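Local structure of choline binding protein A (Lactobacillus salivarius str. Ren, 5GT1) at residues D23-P28 with Y100-Q105; F56-D61 with G158-P163; V80-Y85 with E90-V95; K111-V116 with Y130-H135. The protein binds zinc and is probably an S-layer, choline-binding protein involved in adhesion to intestinal cells, represented here by its M23 peptidase-family part. One frame throughout, in Å; residues are numbered along the deposited sequence.

Contact 1. Residues D23-P28 with Y100-Q105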
# COMPACT_ATOMS: atom_id res chain seq x y z
N ASP A 23 -3.27 13.30 -12.05
CA ASP A 23 -2.22 12.79 -11.16
C ASP A 23 -2.22 13.42 -9.76
O ASP A 23 -1.24 14.02 -9.33
CB ASP A 23 -0.82 12.88 -11.81
CG ASP A 23 0.11 11.75 -11.38
OD1 ASP A 23 -0.19 10.58 -11.68
OD2 ASP A 23 1.17 12.04 -10.76
N THR A 24 -3.34 13.29 -9.05
CA THR A 24 -3.35 13.65 -7.65
C THR A 24 -2.89 12.46 -6.80
O THR A 24 -2.98 11.29 -7.21
CB THR A 24 -4.69 14.20 -7.15
OG1 THR A 24 -5.70 13.19 -7.28
CG2 THR A 24 -5.10 15.45 -7.96
N TRP A 25 -2.38 12.79 -5.63
CA TRP A 25 -1.89 11.82 -4.68
C TRP A 25 -2.43 12.19 -3.33
O TRP A 25 -2.82 13.35 -3.12
CB TRP A 25 -0.39 11.89 -4.64
CG TRP A 25 0.31 11.30 -5.84
CD1 TRP A 25 0.55 11.91 -7.07
CD2 TRP A 25 0.90 9.97 -5.93
NE1 TRP A 25 1.25 11.05 -7.91
CE2 TRP A 25 1.48 9.87 -7.28
CE3 TRP A 25 0.99 8.87 -5.07
CZ2 TRP A 25 2.12 8.71 -7.72
CZ3 TRP A 25 1.64 7.72 -5.52
CH2 TRP A 25 2.20 7.65 -6.81
N GLY A 26 -2.44 11.23 -2.40
CA GLY A 26 -2.92 11.48 -1.04
C GLY A 26 -2.44 10.38 -0.12
O GLY A 26 -2.01 9.31 -0.57
N TRP A 27 -2.47 10.63 1.19
CA TRP A 27 -2.16 9.59 2.18
C TRP A 27 -3.37 8.71 2.43
O TRP A 27 -4.52 9.13 2.22
CB TRP A 27 -1.69 10.24 3.48
CG TRP A 27 -0.42 11.00 3.27
CD1 TRP A 27 -0.25 12.38 3.14
CD2 TRP A 27 0.91 10.43 3.12
NE1 TRP A 27 1.08 12.69 2.95
CE2 TRP A 27 1.83 11.57 2.91
CE3 TRP A 27 1.43 9.14 3.13
CZ2 TRP A 27 3.20 11.38 2.73
CZ3 TRP A 27 2.81 8.97 2.93
CH2 TRP A 27 3.67 10.07 2.75
N PRO A 28 -3.15 7.47 2.88
CA PRO A 28 -4.30 6.57 3.10
C PRO A 28 -5.16 6.93 4.32
O PRO A 28 -6.33 6.55 4.37
CB PRO A 28 -3.65 5.19 3.26
CG PRO A 28 -2.27 5.46 3.71
CD PRO A 28 -1.86 6.78 3.08
N TYR A 100 1.51 2.84 -12.50
CA TYR A 100 1.79 2.12 -11.25
C TYR A 100 0.78 1.06 -10.87
O TYR A 100 -0.41 1.18 -11.16
CB TYR A 100 1.92 3.10 -10.08
CG TYR A 100 3.03 4.12 -10.19
CD1 TYR A 100 4.37 3.74 -10.03
CD2 TYR A 100 2.75 5.47 -10.42
CE1 TYR A 100 5.39 4.69 -10.12
CE2 TYR A 100 3.76 6.42 -10.51
CZ TYR A 100 5.07 6.02 -10.36
OH TYR A 100 6.07 6.96 -10.44
N THR A 101 1.27 0.03 -10.19
CA THR A 101 0.42 -0.93 -9.50
C THR A 101 0.52 -0.66 -8.00
O THR A 101 1.63 -0.65 -7.43
CB THR A 101 0.87 -2.37 -9.79
OG1 THR A 101 0.87 -2.59 -11.21
CG2 THR A 101 -0.06 -3.37 -9.11
N PHE A 102 -0.63 -0.43 -7.37
CA PHE A 102 -0.73 -0.20 -5.93
C PHE A 102 -1.32 -1.44 -5.27
O PHE A 102 -2.34 -1.96 -5.72
CB PHE A 102 -1.66 1.00 -5.66
CG PHE A 102 -1.21 2.28 -6.35
CD1 PHE A 102 -0.44 3.21 -5.67
CD2 PHE A 102 -1.61 2.56 -7.67
CE1 PHE A 102 -0.03 4.39 -6.30
CE2 PHE A 102 -1.21 3.72 -8.30
CZ PHE A 102 -0.42 4.64 -7.62
N VAL A 103 -0.67 -1.93 -4.22
CA VAL A 103 -1.20 -3.07 -3.46
C VAL A 103 -1.57 -2.61 -2.04
O VAL A 103 -0.72 -2.12 -1.30
CB VAL A 103 -0.19 -4.23 -3.41
CG1 VAL A 103 -0.80 -5.46 -2.72
CG2 VAL A 103 0.27 -4.57 -4.83
N TYR A 104 -2.84 -2.76 -1.67
CA TYR A 104 -3.28 -2.47 -0.31
C TYR A 104 -3.50 -3.81 0.37
O TYR A 104 -4.39 -4.57 -0.03
CB TYR A 104 -4.60 -1.67 -0.29
CG TYR A 104 -4.54 -0.36 -1.03
CD1 TYR A 104 -4.40 0.85 -0.34
CD2 TYR A 104 -4.64 -0.31 -2.43
CE1 TYR A 104 -4.34 2.07 -1.02
CE2 TYR A 104 -4.57 0.90 -3.11
CZ TYR A 104 -4.41 2.08 -2.40
OH TYR A 104 -4.36 3.28 -3.08
N GLN A 105 -2.71 -4.12 1.38
CA GLN A 105 -2.78 -5.46 1.97
C GLN A 105 -2.76 -5.40 3.50
O GLN A 105 -2.48 -4.34 4.08
CB GLN A 105 -1.61 -6.31 1.44
CG GLN A 105 -0.26 -5.87 1.99
CD GLN A 105 0.90 -6.58 1.35
OE1 GLN A 105 1.04 -6.57 0.12
NE2 GLN A 105 1.76 -7.20 2.17

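Contact 2. Residues F56-D61 with G158-P163. With ZN (zinc ion), chain B.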
# COMPACT_ATOMS: atom_id res chain seq x y z
N PHE A 56 14.66 -6.79 4.06
CA PHE A 56 14.03 -5.88 3.10
C PHE A 56 12.52 -5.82 3.30
O PHE A 56 11.85 -6.86 3.42
CB PHE A 56 14.33 -6.32 1.67
CG PHE A 56 13.70 -5.45 0.61
CD1 PHE A 56 14.17 -4.15 0.40
CD2 PHE A 56 12.65 -5.92 -0.17
CE1 PHE A 56 13.59 -3.34 -0.58
CE2 PHE A 56 12.08 -5.11 -1.15
CZ PHE A 56 12.56 -3.82 -1.35
N HIS A 57 11.99 -4.60 3.35
CA HIS A 57 10.55 -4.37 3.45
C HIS A 57 10.09 -3.77 2.15
O HIS A 57 10.51 -2.65 1.80
CB HIS A 57 10.26 -3.45 4.63
CG HIS A 57 8.79 -3.25 4.92
ND1 HIS A 57 8.29 -2.07 5.34
CD2 HIS A 57 7.70 -4.13 4.80
CE1 HIS A 57 6.95 -2.19 5.50
NE2 HIS A 57 6.59 -3.45 5.17
N ASP A 58 9.21 -4.47 1.43
CA ASP A 58 8.81 -4.08 0.07
C ASP A 58 7.64 -3.08 0.04
O ASP A 58 7.01 -2.90 -1.00
CB ASP A 58 8.48 -5.33 -0.79
CG ASP A 58 7.19 -6.05 -0.36
OD1 ASP A 58 6.71 -5.87 0.79
OD2 ASP A 58 6.64 -6.81 -1.19
N GLY A 59 7.35 -2.44 1.16
CA GLY A 59 6.22 -1.52 1.20
C GLY A 59 6.35 -0.60 2.38
O GLY A 59 7.43 -0.50 2.97
N LEU A 60 5.25 0.07 2.71
CA LEU A 60 5.19 1.02 3.81
C LEU A 60 4.02 0.62 4.71
O LEU A 60 2.90 0.48 4.23
CB LEU A 60 4.99 2.43 3.26
CG LEU A 60 4.97 3.58 4.29
CD1 LEU A 60 6.29 3.66 5.06
CD2 LEU A 60 4.66 4.91 3.60
N ASP A 61 4.30 0.44 5.99
CA ASP A 61 3.26 0.05 6.95
C ASP A 61 2.66 1.26 7.67
O ASP A 61 3.39 2.10 8.22
CB ASP A 61 3.84 -0.87 8.01
CG ASP A 61 4.22 -2.23 7.47
OD1 ASP A 61 3.84 -2.58 6.33
OD2 ASP A 61 4.89 -2.97 8.22
N GLY A 158 14.80 -3.10 -7.23
CA GLY A 158 14.09 -2.08 -8.00
C GLY A 158 12.65 -2.42 -8.35
O GLY A 158 11.95 -1.58 -8.91
N THR A 159 12.19 -3.62 -8.01
CA THR A 159 10.80 -3.99 -8.30
C THR A 159 9.82 -3.07 -7.54
O THR A 159 8.92 -2.47 -8.14
CB THR A 159 10.51 -5.46 -7.92
OG1 THR A 159 11.34 -6.32 -8.70
CG2 THR A 159 9.05 -5.83 -8.18
N TRP A 160 10.01 -2.97 -6.24
CA TRP A 160 9.15 -2.19 -5.36
C TRP A 160 9.77 -0.85 -5.12
O TRP A 160 11.00 -0.72 -5.03
CB TRP A 160 8.93 -2.93 -4.04
CG TRP A 160 8.17 -4.22 -4.25
CD1 TRP A 160 8.69 -5.53 -4.33
CD2 TRP A 160 6.74 -4.37 -4.45
NE1 TRP A 160 7.69 -6.44 -4.55
CE2 TRP A 160 6.49 -5.80 -4.64
CE3 TRP A 160 5.66 -3.48 -4.49
CZ2 TRP A 160 5.20 -6.31 -4.84
CZ3 TRP A 160 4.38 -4.00 -4.71
CH2 TRP A 160 4.15 -5.38 -4.87
N LEU A 161 8.92 0.17 -5.04
CA LEU A 161 9.33 1.54 -4.85
C LEU A 161 8.90 2.04 -3.49
O LEU A 161 7.94 1.53 -2.90
CB LEU A 161 8.72 2.42 -5.95
CG LEU A 161 8.87 1.89 -7.38
CD1 LEU A 161 8.04 2.70 -8.37
CD2 LEU A 161 10.34 1.85 -7.80
N ASP A 162 9.60 3.05 -2.98
CA ASP A 162 9.29 3.61 -1.66
C ASP A 162 7.99 4.42 -1.74
O ASP A 162 7.98 5.49 -2.35
CB ASP A 162 10.45 4.49 -1.18
CG ASP A 162 10.22 5.04 0.23
OD1 ASP A 162 9.12 4.87 0.80
OD2 ASP A 162 11.17 5.66 0.75
N PRO A 163 6.89 3.91 -1.12
CA PRO A 163 5.64 4.66 -1.21
C PRO A 163 5.70 6.00 -0.49
O PRO A 163 4.99 6.92 -0.89
CB PRO A 163 4.62 3.73 -0.51
CG PRO A 163 5.22 2.36 -0.63
CD PRO A 163 6.70 2.62 -0.41
ZN ZN B . 4.72 -4.38 5.58
O HOH W 1 6.36 -0.54 -2.31
O HOH W 2 5.38 -5.53 7.71
O HOH W 3 5.41 -6.48 4.99
O HOH W 4 3.19 -5.60 6.45

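Contact 3. Residues V80-Y85 with E90-V95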
# COMPACT_ATOMS: atom_id res chain seq x y z
N VAL A 80 -9.46 -0.98 -10.08
CA VAL A 80 -9.25 -2.17 -9.28
C VAL A 80 -9.13 -3.37 -10.23
O VAL A 80 -10.05 -3.66 -11.00
CB VAL A 80 -10.39 -2.37 -8.26
CG1 VAL A 80 -10.19 -3.64 -7.44
CG2 VAL A 80 -10.52 -1.14 -7.35
N THR A 81 -7.99 -4.06 -10.18
CA THR A 81 -7.74 -5.18 -11.08
C THR A 81 -7.90 -6.52 -10.40
O THR A 81 -8.22 -7.53 -11.03
CB THR A 81 -6.33 -5.12 -11.72
OG1 THR A 81 -5.33 -5.00 -10.71
CG2 THR A 81 -6.22 -3.93 -12.65
N GLN A 82 -7.70 -6.54 -9.09
CA GLN A 82 -7.65 -7.80 -8.37
C GLN A 82 -7.98 -7.62 -6.90
O GLN A 82 -7.53 -6.66 -6.26
CB GLN A 82 -6.25 -8.42 -8.55
CG GLN A 82 -6.13 -9.87 -8.12
CD GLN A 82 -4.75 -10.42 -8.41
OE1 GLN A 82 -4.26 -10.37 -9.54
NE2 GLN A 82 -4.10 -10.94 -7.38
N ILE A 83 -8.78 -8.55 -6.38
CA ILE A 83 -9.00 -8.67 -4.95
C ILE A 83 -8.77 -10.14 -4.66
O ILE A 83 -9.43 -11.00 -5.26
CB ILE A 83 -10.43 -8.23 -4.55
CG1 ILE A 83 -10.68 -6.75 -4.93
CG2 ILE A 83 -10.68 -8.48 -3.06
CD1 ILE A 83 -12.10 -6.27 -4.71
N GLY A 84 -7.84 -10.42 -3.74
CA GLY A 84 -7.53 -11.81 -3.41
C GLY A 84 -7.06 -12.04 -2.00
O GLY A 84 -7.06 -11.13 -1.16
N TYR A 85 -6.68 -13.28 -1.74
CA TYR A 85 -6.13 -13.68 -0.45
C TYR A 85 -4.86 -14.50 -0.67
O TYR A 85 -4.89 -15.52 -1.36
CB TYR A 85 -7.14 -14.53 0.35
CG TYR A 85 -6.53 -15.01 1.65
CD1 TYR A 85 -6.59 -14.21 2.78
CD2 TYR A 85 -5.84 -16.23 1.73
CE1 TYR A 85 -6.00 -14.61 3.97
CE2 TYR A 85 -5.24 -16.63 2.91
CZ TYR A 85 -5.33 -15.82 4.02
OH TYR A 85 -4.74 -16.21 5.21
N GLU A 90 -2.47 -11.44 3.45
CA GLU A 90 -3.87 -11.67 3.85
C GLU A 90 -4.80 -11.20 2.72
O GLU A 90 -4.51 -11.44 1.55
CB GLU A 90 -4.16 -11.01 5.21
CG GLU A 90 -3.22 -11.46 6.33
CD GLU A 90 -3.12 -12.98 6.47
OE1 GLU A 90 -4.18 -13.62 6.66
OE2 GLU A 90 -2.00 -13.54 6.40
N ASN A 91 -5.91 -10.53 3.04
CA ASN A 91 -6.80 -9.99 1.99
C ASN A 91 -6.20 -8.71 1.39
O ASN A 91 -5.83 -7.79 2.13
CB ASN A 91 -8.20 -9.73 2.54
CG ASN A 91 -8.86 -10.99 3.09
OD1 ASN A 91 -9.25 -11.86 2.33
ND2 ASN A 91 -8.94 -11.09 4.41
N TYR A 92 -6.08 -8.66 0.07
CA TYR A 92 -5.46 -7.50 -0.58
C TYR A 92 -6.26 -6.97 -1.77
O TYR A 92 -7.03 -7.70 -2.40
CB TYR A 92 -4.02 -7.82 -0.99
CG TYR A 92 -3.94 -8.90 -2.05
CD1 TYR A 92 -3.92 -8.57 -3.40
CD2 TYR A 92 -3.91 -10.24 -1.69
CE1 TYR A 92 -3.86 -9.56 -4.38
CE2 TYR A 92 -3.84 -11.24 -2.66
CZ TYR A 92 -3.83 -10.89 -4.00
OH TYR A 92 -3.78 -11.86 -4.98
N VAL A 93 -6.06 -5.70 -2.09
CA VAL A 93 -6.67 -5.06 -3.24
C VAL A 93 -5.56 -4.50 -4.10
O VAL A 93 -4.64 -3.86 -3.58
CB VAL A 93 -7.57 -3.89 -2.80
CG1 VAL A 93 -8.24 -3.23 -4.00
CG2 VAL A 93 -8.60 -4.38 -1.80
N VAL A 94 -5.63 -4.76 -5.41
CA VAL A 94 -4.68 -4.23 -6.38
C VAL A 94 -5.38 -3.19 -7.27
O VAL A 94 -6.45 -3.45 -7.84
CB VAL A 94 -4.06 -5.36 -7.26
CG1 VAL A 94 -3.00 -4.81 -8.22
CG2 VAL A 94 -3.48 -6.45 -6.35
N VAL A 95 -4.79 -2.00 -7.34
CA VAL A 95 -5.27 -0.91 -8.18
C VAL A 95 -4.16 -0.56 -9.17
O VAL A 95 -3.00 -0.40 -8.79
CB VAL A 95 -5.63 0.34 -7.33
CG1 VAL A 95 -6.05 1.50 -8.23
CG2 VAL A 95 -6.74 0.03 -6.33

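Contact 4. Residues K111-V116 with Y130-H135. With EDO (1,2-ethanediol), chain D.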
# COMPACT_ATOMS: atom_id res chain seq x y z
N LYS A 111 -12.70 -10.26 3.53
CA LYS A 111 -13.04 -9.59 2.28
C LYS A 111 -14.22 -8.65 2.42
O LYS A 111 -14.35 -7.71 1.64
CB LYS A 111 -13.29 -10.61 1.15
CG LYS A 111 -12.00 -11.16 0.56
CD LYS A 111 -12.18 -12.42 -0.30
CE LYS A 111 -10.89 -13.24 -0.30
NZ LYS A 111 -10.63 -14.00 -1.55
N GLY A 112 -15.08 -8.91 3.40
CA GLY A 112 -16.22 -8.03 3.68
C GLY A 112 -15.78 -6.64 4.12
O GLY A 112 -16.55 -5.71 4.01
N ASN A 113 -14.54 -6.50 4.60
CA ASN A 113 -13.99 -5.18 4.94
C ASN A 113 -13.53 -4.37 3.74
O ASN A 113 -13.16 -3.20 3.87
CB ASN A 113 -12.88 -5.28 5.99
CG ASN A 113 -13.41 -5.26 7.40
OD1 ASN A 113 -13.05 -4.39 8.21
ND2 ASN A 113 -14.29 -6.18 7.71
N ILE A 114 -13.56 -4.98 2.56
CA ILE A 114 -13.17 -4.28 1.33
C ILE A 114 -14.42 -3.68 0.68
O ILE A 114 -15.44 -4.35 0.55
CB ILE A 114 -12.38 -5.20 0.38
CG1 ILE A 114 -11.08 -5.65 1.08
CG2 ILE A 114 -12.11 -4.49 -0.94
CD1 ILE A 114 -10.35 -6.84 0.47
N SER A 115 -14.33 -2.40 0.30
CA SER A 115 -15.47 -1.64 -0.20
C SER A 115 -15.57 -1.60 -1.72
O SER A 115 -16.63 -1.28 -2.26
CB SER A 115 -15.40 -0.20 0.30
OG SER A 115 -15.42 -0.16 1.71
N VAL A 116 -14.45 -1.88 -2.39
CA VAL A 116 -14.37 -1.75 -3.84
C VAL A 116 -14.55 -3.14 -4.49
O VAL A 116 -14.43 -4.14 -3.81
CB VAL A 116 -13.05 -1.07 -4.29
CG1 VAL A 116 -13.01 0.38 -3.82
CG2 VAL A 116 -11.84 -1.84 -3.78
N TYR A 130 -12.02 -0.88 5.01
CA TYR A 130 -11.89 -0.47 6.41
C TYR A 130 -10.85 -1.33 7.11
O TYR A 130 -10.94 -2.56 7.10
CB TYR A 130 -13.26 -0.53 7.12
CG TYR A 130 -14.18 0.50 6.53
CD1 TYR A 130 -14.27 1.76 7.10
CD2 TYR A 130 -14.87 0.25 5.32
CE1 TYR A 130 -15.07 2.75 6.53
CE2 TYR A 130 -15.67 1.23 4.75
CZ TYR A 130 -15.76 2.47 5.36
OH TYR A 130 -16.54 3.44 4.80
N ARG A 131 -9.85 -0.69 7.70
CA ARG A 131 -8.79 -1.42 8.41
C ARG A 131 -9.32 -1.87 9.76
O ARG A 131 -9.76 -1.05 10.57
CB ARG A 131 -7.54 -0.54 8.61
CG ARG A 131 -6.41 -1.23 9.36
CD ARG A 131 -5.26 -0.26 9.67
NE ARG A 131 -5.71 0.96 10.35
CZ ARG A 131 -4.98 2.06 10.52
NH1 ARG A 131 -3.72 2.14 10.07
NH2 ARG A 131 -5.50 3.11 11.14
N ASP A 132 -9.26 -3.16 10.02
CA ASP A 132 -9.62 -3.65 11.35
C ASP A 132 -8.51 -4.50 11.94
O ASP A 132 -8.72 -5.21 12.92
CB ASP A 132 -10.94 -4.42 11.29
CG ASP A 132 -10.86 -5.65 10.41
OD1 ASP A 132 -11.76 -6.52 10.54
OD2 ASP A 132 -9.93 -5.76 9.58
N THR A 133 -7.32 -4.43 11.34
CA THR A 133 -6.15 -5.12 11.86
C THR A 133 -5.18 -4.07 12.39
O THR A 133 -5.48 -2.88 12.36
CB THR A 133 -5.44 -5.95 10.77
OG1 THR A 133 -4.86 -5.06 9.81
CG2 THR A 133 -6.39 -6.94 10.07
N SER A 134 -4.01 -4.50 12.84
CA SER A 134 -3.05 -3.56 13.40
C SER A 134 -2.40 -2.63 12.36
O SER A 134 -1.80 -1.63 12.73
CB SER A 134 -1.96 -4.30 14.16
OG SER A 134 -1.22 -5.09 13.26
N HIS A 135 -2.46 -2.99 11.07
CA HIS A 135 -1.83 -2.13 10.03
C HIS A 135 -2.27 -2.38 8.63
O HIS A 135 -2.77 -3.46 8.28
CB HIS A 135 -0.30 -2.22 10.08
CG HIS A 135 0.23 -3.56 9.61
ND1 HIS A 135 0.01 -4.70 10.30
CD2 HIS A 135 0.97 -3.90 8.48
CE1 HIS A 135 0.59 -5.73 9.65
NE2 HIS A 135 1.18 -5.24 8.54
C1 EDO D . -18.72 -2.18 2.23
O1 EDO D . -18.28 -0.82 2.34
C2 EDO D . -17.68 -3.08 2.87
O2 EDO D . -17.10 -2.39 4.00
O HOH W 5 -17.06 2.67 2.02

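Contact 1. Residues D23-P28 with Y100-Q105
With CG anti to the carbonyl carbon in Trp25 (chi1 -74°), and likewise in Tyr100 and Phe102, the indole of the loop and the two rings of 100-105 meet at their outer ends. The six-membered part of the indole does the touching. Its CZ2 comes to 4.0 Å from Tyr100 CE2, and the pair is an offset edge-to-face one, the edge of Trp25 toward the face of Tyr100 with the planes at 70°. Two atoms round the ring from CZ2, Trp25 CZ3 lies 3.8 Å from Phe102 CE1, at the edge of the phenyl ring. Trp25 CH2, the atom between, also nears this ring, 4.1 Å from Phe102 CZ; these two planes are oblique, 64° apart. The aromatic cluster lays the N-terminal run 23-28 against strand 101-108 of the large antiparallel sheet of this M23-family domain. His76 adds its ring to both Trp25 and Phe102, while Ile167 and Ile171 of helix 163-173 also touch the indole. On the five-membered ring, Trp25 NE1 gives Asp23 OD2 a hydrogen bond of 3.0 Å, which leaves in the indole plane but meets the carboxylate from above its own plane. Exchanging Trp25 for an alanine would probably open a gap beside Tyr100 and Phe102 and leave Asp23 OD2 without its indole donor. Asp23 OD1 is paired separately, with His76 NE2.

Contact 2. Residues F56-D61 with G158-P163
Contacts over a ring face join Asp58 to Trp160. Asp58 CB makes a CH-pi contact with the five-membered ring, 3.8 Å from its centroid, and a chi1 of 69° carries the carboxylate along the same face, where OD2 lies 3.5 Å from Trp160 NE1. That approach comes from above the ring and is not a hydrogen bond; the indole N-H is spent on Ala149 O. Thr159 CG2 lies over the opposite face, toward its rim. Farther along, Leu60 CB meets Pro163 CG in an apolar contact at 3.9 Å. The two runs lie nearly parallel here, and strand 135-141 pairs with both. Metal coordination belongs to the 56-61 side: His57 NE2 and Asp61 OD1, each 2.1 Å from the zinc ion, are the His and Asp of the HxxxD motif of M23 peptidases, and His137 together with three waters completes the site. Water 2, one of these ligands, also donates to Asp61 OD2 at 2.7 Å. Another water, water 1, bridges the backbones, 2.8 Å from Asp58 O and 2.7 Å from Leu161 O. Asp162 occupies the N-cap of helix 163-173, its OD1 receiving the backbone N of Arg164.

Contact 3. Residues V80-Y85 with E90-V95
Tyr92 lays one ring face against Gly84, whose CA makes a CH-pi contact 4.1 Å from the ring centroid. Strands 78-86 and 92-96 form a beta hairpin; the axes of 80-85 and 92-95 run antiparallel at 163°. At the edge of the Tyr92 ring lie Val94 CG2, Glu90 O and the Gln82 amide, whose NE2 gives Tyr92 OH a weak, bent hydrogen bond. The chi1 of Tyr92, 65°, sets CG between the backbone N and carbonyl carbon and swings the ring across to the partner strand; a CB on Gly84 would collide with Tyr92 OH. The Tyr85 ring is met at its edge by Asn91 OD1, 3.6 Å from CD1, and by Glu90 OE1, 3.0 Å from Tyr85 OH, with the carboxylate turned 83° to the ring. Glu90 OE2 is bound by Gly88 N, and Asn91 ND2 by Phe108 O. Gly84 and Tyr92 exchange backbone hydrogen bonds in both directions. Val80, Ile83, Val93 and Val95 face the same side of the sheet, with Val80 CG1 4.0 Å from Val93 CG1, and Ile114 packs on Ile83 and Val93. Helix 146-151 lies over the other side, touching Gln82, Tyr92 and Val94. A classic beta bulge sets both Thr81 and Gln82 opposite Val94: Val94 N donates to Gln82 O at 2.8 Å, while Val94 O receives Thr81 N at 2.9 Å and, weakly, Thr81 OG1 at 3.4 Å.

Contact 4. Residues K111-V116 with Y130-H135
Tyr130 meets Asn113 and Ser115 along its side chain. Its CB, at the base, stands beside the Asn113 amide. Farther out, ring atom CD2 has ethanediol O2, probably from the crystallisation liquor, at 3.7 Å, and CE2 has Ser115 OG at 3.4 Å, the hydroxyl lying at the ring's edge. A chi1 of -60°, with OG anti to the carbonyl carbon, brings Ser115 OG to this edge and into a hydrogen bond with ethanediol O1. At the tip, Tyr130 OH binds water 5 at 2.9 Å, and the same water reaches Ser115 OG at 3.3 Å. The backbones are tied by one hydrogen bond, Tyr130 N to Asn113 O, 2.8 Å, running nearly along the carbonyl. Asn113 also packs its CB 3.5 Å from Tyr130 O and sets its amide near the Asp132 carboxylate, the planes 26° apart; Asp132 OD1 is bound by Ser109 OG. With an alanine in place of Asn113 the amide is gone, which is likely to open a gap between the two loops beside Tyr130 O and Asp132. This surface contact joins the short 3-10 turn that follows strand 101-108 to the connection between strands 127-130 and 135-141, and Asn113 rests on Phe108 of strand 101-108.

In the fold
Contacts 1, 2 and 3 all reach the large antiparallel sheet, in which strand 92-96 of contact 3 neighbours strand 101-108 of contact 1; the centres of contacts 1 and 2, like those of 1 and 3, lie about 13 Å apart. Contact 2 holds two zinc ligands, and contact 4, about 21 Å away between centres, still touches it through His135 against Asp61. Contacts 3 and 4, centres about 11 Å apart, pack Val93 on Val116. Along the chain contacts 1 and 2 cross, both enclosing contact 3; contact 4 follows contacts 1 and 3 and is nested within contact 2. The runs 23-28 and 158-163 are brought back onto the sheet that carries the zinc site.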